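Local coordinates for protein geranyltranstransferase (Staphylococcus aureus, PDB 1RTR) that probably catalyses the stepwise joining of five-carbon isoprenoid diphosphates to make farnesyl diphosphate, at residues L51-S56 with K279-I284; E121-D126 with K136-L141; I165-L170 with V246-K251. All coordinates share one frame; numbering follows the deposited sequence.

In the fold
The three contacts pin different parts of one all-helical polyprenyl synthetase fold. Interaction 1 pairs helix 45-56 with the last helix, 279-289, and its long chain loop encloses the other two. Interaction 2 joins two consecutive helices near the second subunit; its centre lies 22 Å from that of interaction 1, nearest atoms about 9 Å apart. Interaction 3 lies at the surface, its centre 36 Å from that of interaction 2 and across the chain's centre from it. V246 of interaction 3 touches D219 on helix 197-227, in what is probably the family's second aspartate-rich motif. Helix 245-270 precedes helix 279-289, yet interactions 1 and 3 remain about 19 Å apart at their nearest atoms.

Interaction 1 of 3, residues L51-S56 with K279-I284; sequences LLTLDS and KHLLEI
L52 lays its CD2 methyl over the middle of the H280 imidazole: CD2 is 3.7 Å from the ring centroid and only 10° off the ring normal, a CH-pi contact. The opposite face carries K279 CE, so the ring is held between two aliphatic groups. At its edge, in the ring plane, D55 OD1 lies 3.5 Å from H280 CD2. This carboxylate oxygen is hydrogen-bonded to T2 N, while H280 NE2 bonds to T2 O, so the backbone of T2 ties both polar groups together and would fix the ring's rotation.

The second branch of L52 points elsewhere, CD1 reaching I284 CD1 at 3.5 Å one helical turn beyond H280. On the other flank of the contact L281 CD1 touches two hydroxyls, 3.7 Å from T53 OG1 and 3.7 Å from S56 OG. Both hydroxyls fold back on their own helix: T53 OG1 bonds to L49 O, and S56 OG gives its proton to L52 O at 2.9 Å. With S56 OG beside its backbone N (chi1 -47°), that carbonyl oxygen receives the hydroxyl as well as S56 N.

The axes of the two short segments approach to 9.1 Å at 145°, an oblique antiparallel pairing. Helix 6-18 meets L52 through L9, helix 179-193 backs T53 through V186 and A189, and helix 245-270 supports L281 through L269.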
ATOM      1  N   LEU A  51       8.157 -19.564   1.701  1.00 49.24           N
ATOM      2  CA  LEU A  51       9.078 -20.437   0.975  1.00 49.84           C
ATOM      3  C   LEU A  51       8.960 -21.905   1.404  1.00 50.40           C
ATOM      4  O   LEU A  51       8.739 -22.787   0.558  1.00 50.42           O
ATOM      5  CB  LEU A  51      10.515 -19.920   1.144  1.00 49.90           C
ATOM      6  CG  LEU A  51      11.089 -18.885   0.149  1.00 49.87           C
ATOM      7  CD1 LEU A  51      10.070 -18.285  -0.859  1.00 47.56           C
ATOM      8  CD2 LEU A  51      11.849 -17.791   0.886  1.00 48.90           C
ATOM      9  N   LEU A  52       9.070 -22.175   2.708  1.00 51.23           N
ATOM     10  CA  LEU A  52       8.975 -23.559   3.212  1.00 51.91           C
ATOM     11  C   LEU A  52       7.611 -24.209   2.962  1.00 52.89           C
ATOM     12  O   LEU A  52       7.545 -25.406   2.644  1.00 54.11           O
ATOM     13  CB  LEU A  52       9.383 -23.654   4.690  1.00 52.00           C
ATOM     14  CG  LEU A  52      10.883 -23.395   4.958  1.00 51.86           C
ATOM     15  CD1 LEU A  52      11.179 -23.138   6.410  1.00 50.17           C
ATOM     16  CD2 LEU A  52      11.755 -24.526   4.441  1.00 51.00           C
ATOM     17  N   THR A  53       6.529 -23.437   3.071  1.00 52.89           N
ATOM     18  CA  THR A  53       5.194 -23.953   2.748  1.00 53.03           C
ATOM     19  C   THR A  53       5.082 -24.462   1.300  1.00 53.98           C
ATOM     20  O   THR A  53       4.483 -25.518   1.050  1.00 54.17           O
ATOM     21  CB  THR A  53       4.093 -22.885   3.039  1.00 52.76           C
ATOM     22  OG1 THR A  53       4.142 -22.494   4.415  1.00 50.85           O
ATOM     23  CG2 THR A  53       2.701 -23.470   2.875  1.00 51.12           C
ATOM     24  N   LEU A  54       5.632 -23.708   0.352  1.00 55.04           N
ATOM     25  CA  LEU A  54       5.671 -24.157  -1.049  1.00 56.56           C
ATOM     26  C   LEU A  54       6.448 -25.473  -1.210  1.00 57.52           C
ATOM     27  O   LEU A  54       6.034 -26.365  -1.963  1.00 57.44           O
ATOM     28  CB  LEU A  54       6.319 -23.100  -1.941  1.00 56.42           C
ATOM     29  CG  LEU A  54       5.494 -21.899  -2.377  1.00 56.81           C
ATOM     30  CD1 LEU A  54       6.401 -20.902  -3.086  1.00 56.28           C
ATOM     31  CD2 LEU A  54       4.298 -22.323  -3.264  1.00 55.68           C
ATOM     32  N   ASP A  55       7.574 -25.582  -0.505  1.00 58.65           N
ATOM     33  CA  ASP A  55       8.388 -26.789  -0.562  1.00 59.97           C
ATOM     34  C   ASP A  55       7.650 -28.019  -0.017  1.00 60.25           C
ATOM     35  O   ASP A  55       7.722 -29.092  -0.615  1.00 60.59           O
ATOM     36  CB  ASP A  55       9.724 -26.591   0.159  1.00 60.46           C
ATOM     37  CG  ASP A  55      10.701 -27.710  -0.138  1.00 62.88           C
ATOM     38  OD1 ASP A  55      11.012 -28.505   0.779  1.00 65.13           O
ATOM     39  OD2 ASP A  55      11.184 -27.892  -1.277  1.00 65.49           O
ATOM     40  N   SER A  56       6.931 -27.850   1.099  1.00 60.06           N
ATOM     41  CA  SER A  56       6.082 -28.902   1.657  1.00 59.71           C
ATOM     42  C   SER A  56       5.022 -29.325   0.678  1.00 59.43           C
ATOM     43  O   SER A  56       4.547 -30.463   0.717  1.00 60.12           O
ATOM     44  CB  SER A  56       5.364 -28.427   2.919  1.00 59.72           C
ATOM     45  OG  SER A  56       6.243 -27.767   3.799  1.00 61.44           O
ATOM     46  N   LYS A 279       7.396 -32.035   7.411  1.00 70.89           N
ATOM     47  CA  LYS A 279       8.504 -31.932   8.361  1.00 71.26           C
ATOM     48  C   LYS A 279       8.929 -30.477   8.600  1.00 71.15           C
ATOM     49  O   LYS A 279       9.255 -30.103   9.731  1.00 71.49           O
ATOM     50  CB  LYS A 279       9.665 -32.874   7.956  1.00 71.69           C
ATOM     51  CG  LYS A 279      11.103 -32.301   7.963  1.00 73.31           C
ATOM     52  CD  LYS A 279      11.842 -32.621   6.635  1.00 75.15           C
ATOM     53  CE  LYS A 279      11.597 -31.551   5.534  1.00 75.30           C
ATOM     54  NZ  LYS A 279      11.027 -32.097   4.246  1.00 75.00           N
ATOM     55  N   HIS A 280       8.876 -29.651   7.552  1.00 70.99           N
ATOM     56  CA  HIS A 280       9.282 -28.241   7.640  1.00 70.99           C
ATOM     57  C   HIS A 280       8.327 -27.389   8.477  1.00 70.28           C
ATOM     58  O   HIS A 280       8.754 -26.626   9.355  1.00 69.65           O
ATOM     59  CB  HIS A 280       9.403 -27.635   6.239  1.00 71.61           C
ATOM     60  CG  HIS A 280      10.701 -27.934   5.557  1.00 73.81           C
ATOM     61  ND1 HIS A 280      11.895 -28.050   6.241  1.00 75.36           N
ATOM     62  CD2 HIS A 280      10.992 -28.150   4.251  1.00 75.00           C
ATOM     63  CE1 HIS A 280      12.863 -28.326   5.385  1.00 76.90           C
ATOM     64  NE2 HIS A 280      12.340 -28.393   4.172  1.00 76.91           N
ATOM     65  N   LEU A 281       7.039 -27.510   8.167  1.00 69.68           N
ATOM     66  CA  LEU A 281       5.988 -26.827   8.900  1.00 69.58           C
ATOM     67  C   LEU A 281       6.058 -27.227  10.379  1.00 69.98           C
ATOM     68  O   LEU A 281       6.139 -26.364  11.265  1.00 70.03           O
ATOM     69  CB  LEU A 281       4.622 -27.161   8.288  1.00 69.16           C
ATOM     70  CG  LEU A 281       4.034 -26.316   7.144  1.00 68.07           C
ATOM     71  CD1 LEU A 281       5.050 -25.429   6.428  1.00 66.64           C
ATOM     72  CD2 LEU A 281       3.325 -27.205   6.151  1.00 66.59           C
ATOM     73  N   LEU A 282       6.078 -28.540  10.625  1.00 70.20           N
ATOM     74  CA  LEU A 282       6.207 -29.110  11.964  1.00 70.13           C
ATOM     75  C   LEU A 282       7.443 -28.590  12.671  1.00 70.14           C
ATOM     76  O   LEU A 282       7.410 -28.345  13.874  1.00 70.21           O
ATOM     77  CB  LEU A 282       6.223 -30.643  11.893  1.00 70.22           C
ATOM     78  CG  LEU A 282       5.959 -31.536  13.118  1.00 70.83           C
ATOM     79  CD1 LEU A 282       7.274 -32.053  13.718  1.00 71.16           C
ATOM     80  CD2 LEU A 282       5.103 -30.860  14.204  1.00 70.90           C
ATOM     81  N   GLU A 283       8.526 -28.401  11.925  1.00 70.48           N
ATOM     82  CA  GLU A 283       9.750 -27.845  12.500  1.00 70.93           C
ATOM     83  C   GLU A 283       9.581 -26.388  12.938  1.00 70.55           C
ATOM     84  O   GLU A 283      10.160 -25.976  13.943  1.00 70.25           O
ATOM     85  CB  GLU A 283      10.911 -27.971  11.516  1.00 71.54           C
ATOM     86  CG  GLU A 283      12.175 -28.608  12.083  1.00 74.06           C
ATOM     87  CD  GLU A 283      13.003 -29.291  11.003  1.00 77.80           C
ATOM     88  OE1 GLU A 283      13.242 -30.523  11.109  1.00 78.30           O
ATOM     89  OE2 GLU A 283      13.405 -28.592  10.036  1.00 79.44           O
ATOM     90  N   ILE A 284       8.796 -25.613  12.183  1.00 70.47           N
ATOM     91  CA  ILE A 284       8.527 -24.216  12.537  1.00 70.47           C
ATOM     92  C   ILE A 284       7.660 -24.120  13.795  1.00 70.57           C
ATOM     93  O   ILE A 284       7.909 -23.268  14.651  1.00 70.16           O
ATOM     94  CB  ILE A 284       7.918 -23.425  11.338  1.00 70.69           C
ATOM     95  CG1 ILE A 284       9.029 -22.893  10.439  1.00 70.13           C
ATOM     96  CG2 ILE A 284       7.042 -22.242  11.799  1.00 70.15           C
ATOM     97  CD1 ILE A 284       8.749 -23.112   8.982  1.00 70.54           C
TER

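Interaction 2 of 3, residues E121-D126 with K136-L141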
ATOM      1  N   GLU A 121       3.743  -3.745  -6.403  1.00 51.03           N
ATOM      2  CA  GLU A 121       4.438  -3.734  -7.685  1.00 51.81           C
ATOM      3  C   GLU A 121       5.142  -5.051  -7.935  1.00 51.48           C
ATOM      4  O   GLU A 121       5.060  -5.603  -9.029  1.00 51.72           O
ATOM      5  CB  GLU A 121       5.456  -2.600  -7.722  1.00 52.58           C
ATOM      6  CG  GLU A 121       5.748  -2.082  -9.115  1.00 55.82           C
ATOM      7  CD  GLU A 121       7.192  -2.291  -9.517  1.00 61.62           C
ATOM      8  OE1 GLU A 121       7.635  -3.469  -9.490  1.00 62.57           O
ATOM      9  OE2 GLU A 121       7.881  -1.276  -9.855  1.00 64.24           O
ATOM     10  N   LEU A 122       5.825  -5.549  -6.910  1.00 51.52           N
ATOM     11  CA  LEU A 122       6.623  -6.768  -7.008  1.00 51.55           C
ATOM     12  C   LEU A 122       5.810  -8.009  -7.364  1.00 51.80           C
ATOM     13  O   LEU A 122       6.226  -8.793  -8.217  1.00 52.02           O
ATOM     14  CB  LEU A 122       7.416  -6.989  -5.718  1.00 51.32           C
ATOM     15  CG  LEU A 122       8.805  -7.629  -5.845  1.00 51.97           C
ATOM     16  CD1 LEU A 122       9.636  -7.052  -7.012  1.00 51.66           C
ATOM     17  CD2 LEU A 122       9.548  -7.488  -4.539  1.00 50.11           C
ATOM     18  N   ILE A 123       4.650  -8.188  -6.731  1.00 52.15           N
ATOM     19  CA  ILE A 123       3.823  -9.358  -7.019  1.00 52.09           C
ATOM     20  C   ILE A 123       3.217  -9.210  -8.399  1.00 52.67           C
ATOM     21  O   ILE A 123       3.231 -10.162  -9.190  1.00 52.43           O
ATOM     22  CB  ILE A 123       2.723  -9.588  -5.937  1.00 52.09           C
ATOM     23  CG1 ILE A 123       3.342 -10.154  -4.663  1.00 51.28           C
ATOM     24  CG2 ILE A 123       1.616 -10.527  -6.460  1.00 51.25           C
ATOM     25  CD1 ILE A 123       2.605  -9.788  -3.428  1.00 50.56           C
ATOM     26  N   SER A 124       2.703  -8.015  -8.682  1.00 53.48           N
ATOM     27  CA  SER A 124       2.031  -7.748  -9.951  1.00 54.87           C
ATOM     28  C   SER A 124       2.970  -7.880 -11.157  1.00 55.73           C
ATOM     29  O   SER A 124       2.509  -8.081 -12.284  1.00 55.98           O
ATOM     30  CB  SER A 124       1.351  -6.379  -9.932  1.00 54.74           C
ATOM     31  OG  SER A 124       2.299  -5.333  -9.946  1.00 55.49           O
ATOM     32  N   SER A 125       4.276  -7.810 -10.903  1.00 56.62           N
ATOM     33  CA  SER A 125       5.279  -7.936 -11.958  1.00 58.01           C
ATOM     34  C   SER A 125       5.947  -9.304 -12.077  1.00 58.89           C
ATOM     35  O   SER A 125       6.752  -9.514 -12.984  1.00 59.43           O
ATOM     36  CB  SER A 125       6.351  -6.853 -11.804  1.00 57.91           C
ATOM     37  OG  SER A 125       7.211  -7.143 -10.720  1.00 57.86           O
ATOM     38  N   ASP A 126       5.616 -10.236 -11.183  1.00 59.98           N
ATOM     39  CA  ASP A 126       6.244 -11.562 -11.174  1.00 60.77           C
ATOM     40  C   ASP A 126       5.797 -12.470 -12.310  1.00 61.62           C
ATOM     41  O   ASP A 126       4.693 -13.017 -12.286  1.00 61.77           O
ATOM     42  CB  ASP A 126       5.996 -12.260  -9.841  1.00 60.87           C
ATOM     43  CG  ASP A 126       6.813 -13.527  -9.675  1.00 61.51           C
ATOM     44  OD1 ASP A 126       6.757 -14.109  -8.574  1.00 61.71           O
ATOM     45  OD2 ASP A 126       7.539 -14.024 -10.571  1.00 63.29           O
ATOM     46  N   LYS A 136      -4.851 -13.512  -6.909  1.00 47.97           N
ATOM     47  CA  LYS A 136      -5.140 -14.206  -5.657  1.00 47.91           C
ATOM     48  C   LYS A 136      -4.207 -13.776  -4.534  1.00 48.29           C
ATOM     49  O   LYS A 136      -4.671 -13.454  -3.428  1.00 48.11           O
ATOM     50  CB  LYS A 136      -5.066 -15.710  -5.849  1.00 47.85           C
ATOM     51  CG  LYS A 136      -6.239 -16.276  -6.590  1.00 48.20           C
ATOM     52  CD  LYS A 136      -6.211 -17.784  -6.499  1.00 51.53           C
ATOM     53  CE  LYS A 136      -6.891 -18.422  -7.694  1.00 52.44           C
ATOM     54  NZ  LYS A 136      -6.810 -19.901  -7.573  1.00 54.38           N
ATOM     55  N   VAL A 137      -2.901 -13.760  -4.828  1.00 48.38           N
ATOM     56  CA  VAL A 137      -1.893 -13.310  -3.878  1.00 48.15           C
ATOM     57  C   VAL A 137      -2.113 -11.846  -3.475  1.00 48.68           C
ATOM     58  O   VAL A 137      -2.105 -11.517  -2.282  1.00 48.64           O
ATOM     59  CB  VAL A 137      -0.459 -13.524  -4.424  1.00 48.00           C
ATOM     60  CG1 VAL A 137       0.583 -13.032  -3.426  1.00 47.49           C
ATOM     61  CG2 VAL A 137      -0.218 -14.985  -4.702  1.00 47.69           C
ATOM     62  N   LEU A 138      -2.304 -10.977  -4.468  1.00 49.22           N
ATOM     63  CA  LEU A 138      -2.481  -9.539  -4.220  1.00 49.54           C
ATOM     64  C   LEU A 138      -3.717  -9.275  -3.368  1.00 49.62           C
ATOM     65  O   LEU A 138      -3.657  -8.529  -2.390  1.00 49.42           O
ATOM     66  CB  LEU A 138      -2.594  -8.763  -5.538  1.00 49.45           C
ATOM     67  CG  LEU A 138      -1.286  -8.422  -6.241  1.00 50.28           C
ATOM     68  CD1 LEU A 138      -1.509  -8.283  -7.739  1.00 51.09           C
ATOM     69  CD2 LEU A 138      -0.659  -7.152  -5.689  1.00 51.71           C
ATOM     70  N   GLN A 139      -4.828  -9.902  -3.749  1.00 49.86           N
ATOM     71  CA  GLN A 139      -6.074  -9.810  -3.004  1.00 50.56           C
ATOM     72  C   GLN A 139      -5.853 -10.196  -1.560  1.00 50.05           C
ATOM     73  O   GLN A 139      -6.255  -9.474  -0.649  1.00 50.70           O
ATOM     74  CB  GLN A 139      -7.135 -10.721  -3.617  1.00 50.96           C
ATOM     75  CG  GLN A 139      -8.544 -10.196  -3.455  1.00 54.95           C
ATOM     76  CD  GLN A 139      -9.565 -11.044  -4.189  1.00 61.48           C
ATOM     77  OE1 GLN A 139     -10.746 -11.026  -3.836  1.00 63.94           O
ATOM     78  NE2 GLN A 139      -9.119 -11.795  -5.212  1.00 63.13           N
ATOM     79  N   ARG A 140      -5.188 -11.326  -1.359  1.00 49.18           N
ATOM     80  CA  ARG A 140      -4.927 -11.828  -0.025  1.00 48.86           C
ATOM     81  C   ARG A 140      -3.991 -10.924   0.768  1.00 48.69           C
ATOM     82  O   ARG A 140      -4.220 -10.667   1.955  1.00 49.20           O
ATOM     83  CB  ARG A 140      -4.397 -13.255  -0.104  1.00 48.81           C
ATOM     84  CG  ARG A 140      -4.425 -14.000   1.205  1.00 49.69           C
ATOM     85  CD  ARG A 140      -3.786 -15.371   1.134  1.00 51.08           C
ATOM     86  NE  ARG A 140      -4.571 -16.299   0.320  1.00 54.23           N
ATOM     87  CZ  ARG A 140      -5.656 -16.932   0.747  1.00 54.49           C
ATOM     88  NH1 ARG A 140      -6.295 -17.757  -0.069  1.00 53.36           N
ATOM     89  NH2 ARG A 140      -6.091 -16.745   1.995  1.00 53.18           N
ATOM     90  N   LEU A 141      -2.940 -10.427   0.127  1.00 48.47           N
ATOM     91  CA  LEU A 141      -2.049  -9.484   0.794  1.00 47.98           C
ATOM     92  C   LEU A 141      -2.788  -8.206   1.236  1.00 47.56           C
ATOM     93  O   LEU A 141      -2.572  -7.711   2.339  1.00 47.52           O
ATOM     94  CB  LEU A 141      -0.841  -9.148  -0.095  1.00 47.79           C
ATOM     95  CG  LEU A 141       0.365  -8.467   0.566  1.00 47.97           C
ATOM     96  CD1 LEU A 141       0.739  -9.137   1.892  1.00 46.75           C
ATOM     97  CD2 LEU A 141       1.561  -8.432  -0.382  1.00 47.71           C
TER
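I123 is the bump of this contact, and the hollow that takes it is formed by V137, L138 and L141 of the facing helix. CD1, at the far end of I123, reaches V137 and L141, 3.5 Å from L141 CD2 and 3.8 Å from V137 CG1. CG2 bears mainly on the branch point of L138, 3.6 Å from CG, although V137 CG1 touches this methyl too and so meets both branches. I123 CG2 lies opposite the backbone N across the CA-CB bond, while CG1 sits beside it (chi1 -75°), which aims the longer branch at V137 and L141 and leaves the shorter one on L138.

L138 runs past I123 in the reverse direction, so the two chains overlap along their lengths. Its CD1 continues to S124 CB, at 4.1 Å, and closes that side of the hollow. V137 and L141 instead cross I123 at a slant. The backbones come nearest at I123 and L138, with CA atoms 6.9 Å apart, and the join is entirely apolar.

Around it, A70 of helix 65-83 touches I123, and F184 of helix 179-193 covers both V137 and L141. L138 also packs on S124 of the second subunit, placing the contact beside the dimer interface. The chain reverses between the end of helix 105-124 and helix 131-145, giving the antiparallel alpha-alpha hairpin of the all-helical isoprenoid synthase fold.

Interaction 3 of 3, residues I165-L170 with V246-K251; sequences IDLETL and VSLLGK
L167 and L248 mark the nearest approach of the two backbones, their CA atoms 7.2 Å apart. The first segment arrives as an extended loop at I165 and turns into helix 167-177 at D166, which holds the N-cap position. D166 OD1 accepts from T169 N at 3.1 Å with an N-H...O angle of 162°, the donor lying nearly on the carboxylate C-O axis, while D166 O receives L170 N and starts the helical bonding. The second segment, on helix 245-270, offers the leucine pair L248 and L249.

L248 carries most of the apolar meeting. Its forked end lies over the loop-to-helix junction, CD2 being 3.4 Å from the carbonyl oxygen of I165, and CD1 turning toward the first helical turn. There L248 CD1 lies 4.0 Å from L170 CG and 4.2 Å from L167 CD1, both leucines crossing it at a slant. L167 extends with CG opposite its backbone N (chi1 -171°), which carries its fork out to the other helix; CD2, its second branch, meets L249 CD1 at 4.1 Å, here roughly at right angles. These are normal apolar contacts at a partly exposed site, and their modest extent follows from the 215 Å² buried between the segments.

At the start of helix 245-270, Y245 touches both L167 and L170, and K257, farther along, reaches L167. I165 rests on S160 and S243 of the adjoining loops, while V246 turns to D219 and C223 of helix 197-227, so helix 245-270 lies against helix 167-177 and helix 197-227 alike.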
ATOM      1  N   ILE A 165      -7.618  -4.545  29.032  1.00 70.77           N
ATOM      2  CA  ILE A 165      -8.542  -5.158  28.089  1.00 68.59           C
ATOM      3  C   ILE A 165      -8.680  -6.636  28.416  1.00 67.40           C
ATOM      4  O   ILE A 165      -7.765  -7.222  28.987  1.00 67.32           O
ATOM      5  CB  ILE A 165      -8.036  -4.942  26.645  1.00 68.65           C
ATOM      6  CG1 ILE A 165      -6.545  -5.290  26.527  1.00 68.00           C
ATOM      7  CG2 ILE A 165      -8.253  -3.491  26.225  1.00 67.92           C
ATOM      8  CD1 ILE A 165      -6.117  -5.737  25.149  1.00 66.51           C
ATOM      9  N   ASP A 166      -9.818  -7.227  28.061  1.00 65.99           N
ATOM     10  CA  ASP A 166     -10.039  -8.660  28.243  1.00 64.64           C
ATOM     11  C   ASP A 166      -9.339  -9.544  27.184  1.00 63.70           C
ATOM     12  O   ASP A 166      -8.703  -9.044  26.255  1.00 63.48           O
ATOM     13  CB  ASP A 166     -11.539  -8.977  28.352  1.00 64.97           C
ATOM     14  CG  ASP A 166     -12.324  -8.626  27.097  1.00 65.76           C
ATOM     15  OD1 ASP A 166     -11.798  -8.767  25.980  1.00 66.37           O
ATOM     16  OD2 ASP A 166     -13.508  -8.230  27.132  1.00 68.62           O
ATOM     17  N   LEU A 167      -9.466 -10.859  27.331  1.00 62.44           N
ATOM     18  CA  LEU A 167      -8.738 -11.803  26.491  1.00 61.22           C
ATOM     19  C   LEU A 167      -9.236 -11.888  25.042  1.00 60.58           C
ATOM     20  O   LEU A 167      -8.445 -12.179  24.144  1.00 60.25           O
ATOM     21  CB  LEU A 167      -8.716 -13.200  27.138  1.00 61.17           C
ATOM     22  CG  LEU A 167      -7.823 -14.271  26.502  1.00 60.26           C
ATOM     23  CD1 LEU A 167      -6.348 -13.906  26.647  1.00 59.91           C
ATOM     24  CD2 LEU A 167      -8.105 -15.637  27.092  1.00 59.30           C
ATOM     25  N   GLU A 168     -10.526 -11.653  24.803  1.00 59.60           N
ATOM     26  CA  GLU A 168     -11.008 -11.651  23.422  1.00 59.32           C
ATOM     27  C   GLU A 168     -10.432 -10.471  22.635  1.00 58.24           C
ATOM     28  O   GLU A 168     -10.115 -10.616  21.463  1.00 58.31           O
ATOM     29  CB  GLU A 168     -12.538 -11.710  23.291  1.00 59.54           C
ATOM     30  CG  GLU A 168     -13.309 -11.502  24.568  1.00 62.61           C
ATOM     31  CD  GLU A 168     -14.675 -12.170  24.544  1.00 65.66           C
ATOM     32  OE1 GLU A 168     -15.638 -11.527  24.051  1.00 66.41           O
ATOM     33  OE2 GLU A 168     -14.785 -13.324  25.031  1.00 65.62           O
ATOM     34  N   THR A 169     -10.287  -9.328  23.300  1.00 57.26           N
ATOM     35  CA  THR A 169      -9.658  -8.147  22.727  1.00 56.51           C
ATOM     36  C   THR A 169      -8.174  -8.386  22.423  1.00 56.17           C
ATOM     37  O   THR A 169      -7.721  -8.134  21.302  1.00 55.64           O
ATOM     38  CB  THR A 169      -9.852  -6.919  23.666  1.00 56.50           C
ATOM     39  OG1 THR A 169     -11.251  -6.670  23.830  1.00 56.44           O
ATOM     40  CG2 THR A 169      -9.329  -5.613  23.016  1.00 55.07           C
ATOM     41  N   LEU A 170      -7.440  -8.858  23.431  1.00 55.72           N
ATOM     42  CA  LEU A 170      -6.031  -9.237  23.292  1.00 55.77           C
ATOM     43  C   LEU A 170      -5.790 -10.191  22.111  1.00 56.01           C
ATOM     44  O   LEU A 170      -4.837 -10.026  21.347  1.00 55.68           O
ATOM     45  CB  LEU A 170      -5.538  -9.893  24.580  1.00 55.29           C
ATOM     46  CG  LEU A 170      -4.104  -9.688  25.075  1.00 55.65           C
ATOM     47  CD1 LEU A 170      -3.359 -10.988  25.010  1.00 54.49           C
ATOM     48  CD2 LEU A 170      -3.328  -8.588  24.338  1.00 56.70           C
ATOM     49  N   VAL A 246       0.296 -13.382  30.239  1.00 58.66           N
ATOM     50  CA  VAL A 246       0.569 -13.794  31.612  1.00 58.69           C
ATOM     51  C   VAL A 246      -0.146 -12.910  32.643  1.00 59.09           C
ATOM     52  O   VAL A 246      -0.492 -13.388  33.733  1.00 59.79           O
ATOM     53  CB  VAL A 246       2.104 -14.024  31.943  1.00 58.54           C
ATOM     54  CG1 VAL A 246       2.983 -13.923  30.712  1.00 57.98           C
ATOM     55  CG2 VAL A 246       2.606 -13.111  33.063  1.00 58.32           C
ATOM     56  N   SER A 247      -0.383 -11.644  32.299  1.00 58.93           N
ATOM     57  CA  SER A 247      -1.072 -10.719  33.200  1.00 58.30           C
ATOM     58  C   SER A 247      -2.572 -10.981  33.264  1.00 58.19           C
ATOM     59  O   SER A 247      -3.245 -10.538  34.195  1.00 58.63           O
ATOM     60  CB  SER A 247      -0.802  -9.265  32.814  1.00 58.23           C
ATOM     61  OG  SER A 247      -1.794  -8.775  31.932  1.00 58.27           O
ATOM     62  N   LEU A 248      -3.103 -11.686  32.274  1.00 57.80           N
ATOM     63  CA  LEU A 248      -4.515 -12.034  32.279  1.00 57.43           C
ATOM     64  C   LEU A 248      -4.749 -13.456  32.796  1.00 58.03           C
ATOM     65  O   LEU A 248      -5.731 -13.715  33.491  1.00 58.43           O
ATOM     66  CB  LEU A 248      -5.114 -11.880  30.883  1.00 56.78           C
ATOM     67  CG  LEU A 248      -5.295 -10.457  30.341  1.00 56.13           C
ATOM     68  CD1 LEU A 248      -5.402 -10.477  28.816  1.00 55.60           C
ATOM     69  CD2 LEU A 248      -6.504  -9.767  30.944  1.00 54.16           C
ATOM     70  N   LEU A 249      -3.836 -14.364  32.468  1.00 58.12           N
ATOM     71  CA  LEU A 249      -4.047 -15.787  32.666  1.00 58.53           C
ATOM     72  C   LEU A 249      -3.138 -16.319  33.761  1.00 58.87           C
ATOM     73  O   LEU A 249      -3.307 -17.446  34.246  1.00 58.66           O
ATOM     74  CB  LEU A 249      -3.745 -16.532  31.366  1.00 58.35           C
ATOM     75  CG  LEU A 249      -4.843 -17.020  30.419  1.00 58.41           C
ATOM     76  CD1 LEU A 249      -6.178 -16.315  30.601  1.00 57.49           C
ATOM     77  CD2 LEU A 249      -4.352 -16.877  28.992  1.00 58.48           C
ATOM     78  N   GLY A 250      -2.172 -15.491  34.139  1.00 59.44           N
ATOM     79  CA  GLY A 250      -1.063 -15.927  34.957  1.00 60.15           C
ATOM     80  C   GLY A 250      -0.149 -16.782  34.104  1.00 60.85           C
ATOM     81  O   GLY A 250      -0.502 -17.165  32.974  1.00 60.88           O
ATOM     82  N   LYS A 251       1.016 -17.094  34.660  1.00 61.15           N
ATOM     83  CA  LYS A 251       2.040 -17.867  33.988  1.00 61.46           C
ATOM     84  C   LYS A 251       1.565 -19.226  33.477  1.00 61.71           C
ATOM     85  O   LYS A 251       1.824 -19.583  32.329  1.00 62.06           O
ATOM     86  CB  LYS A 251       3.212 -18.040  34.936  1.00 61.77           C
ATOM     87  CG  LYS A 251       4.551 -18.038  34.261  1.00 62.68           C
ATOM     88  CD  LYS A 251       5.563 -18.765  35.109  1.00 65.18           C
ATOM     89  CE  LYS A 251       5.488 -20.264  34.887  1.00 66.67           C
ATOM     90  NZ  LYS A 251       5.959 -20.996  36.099  1.00 67.09           N
TER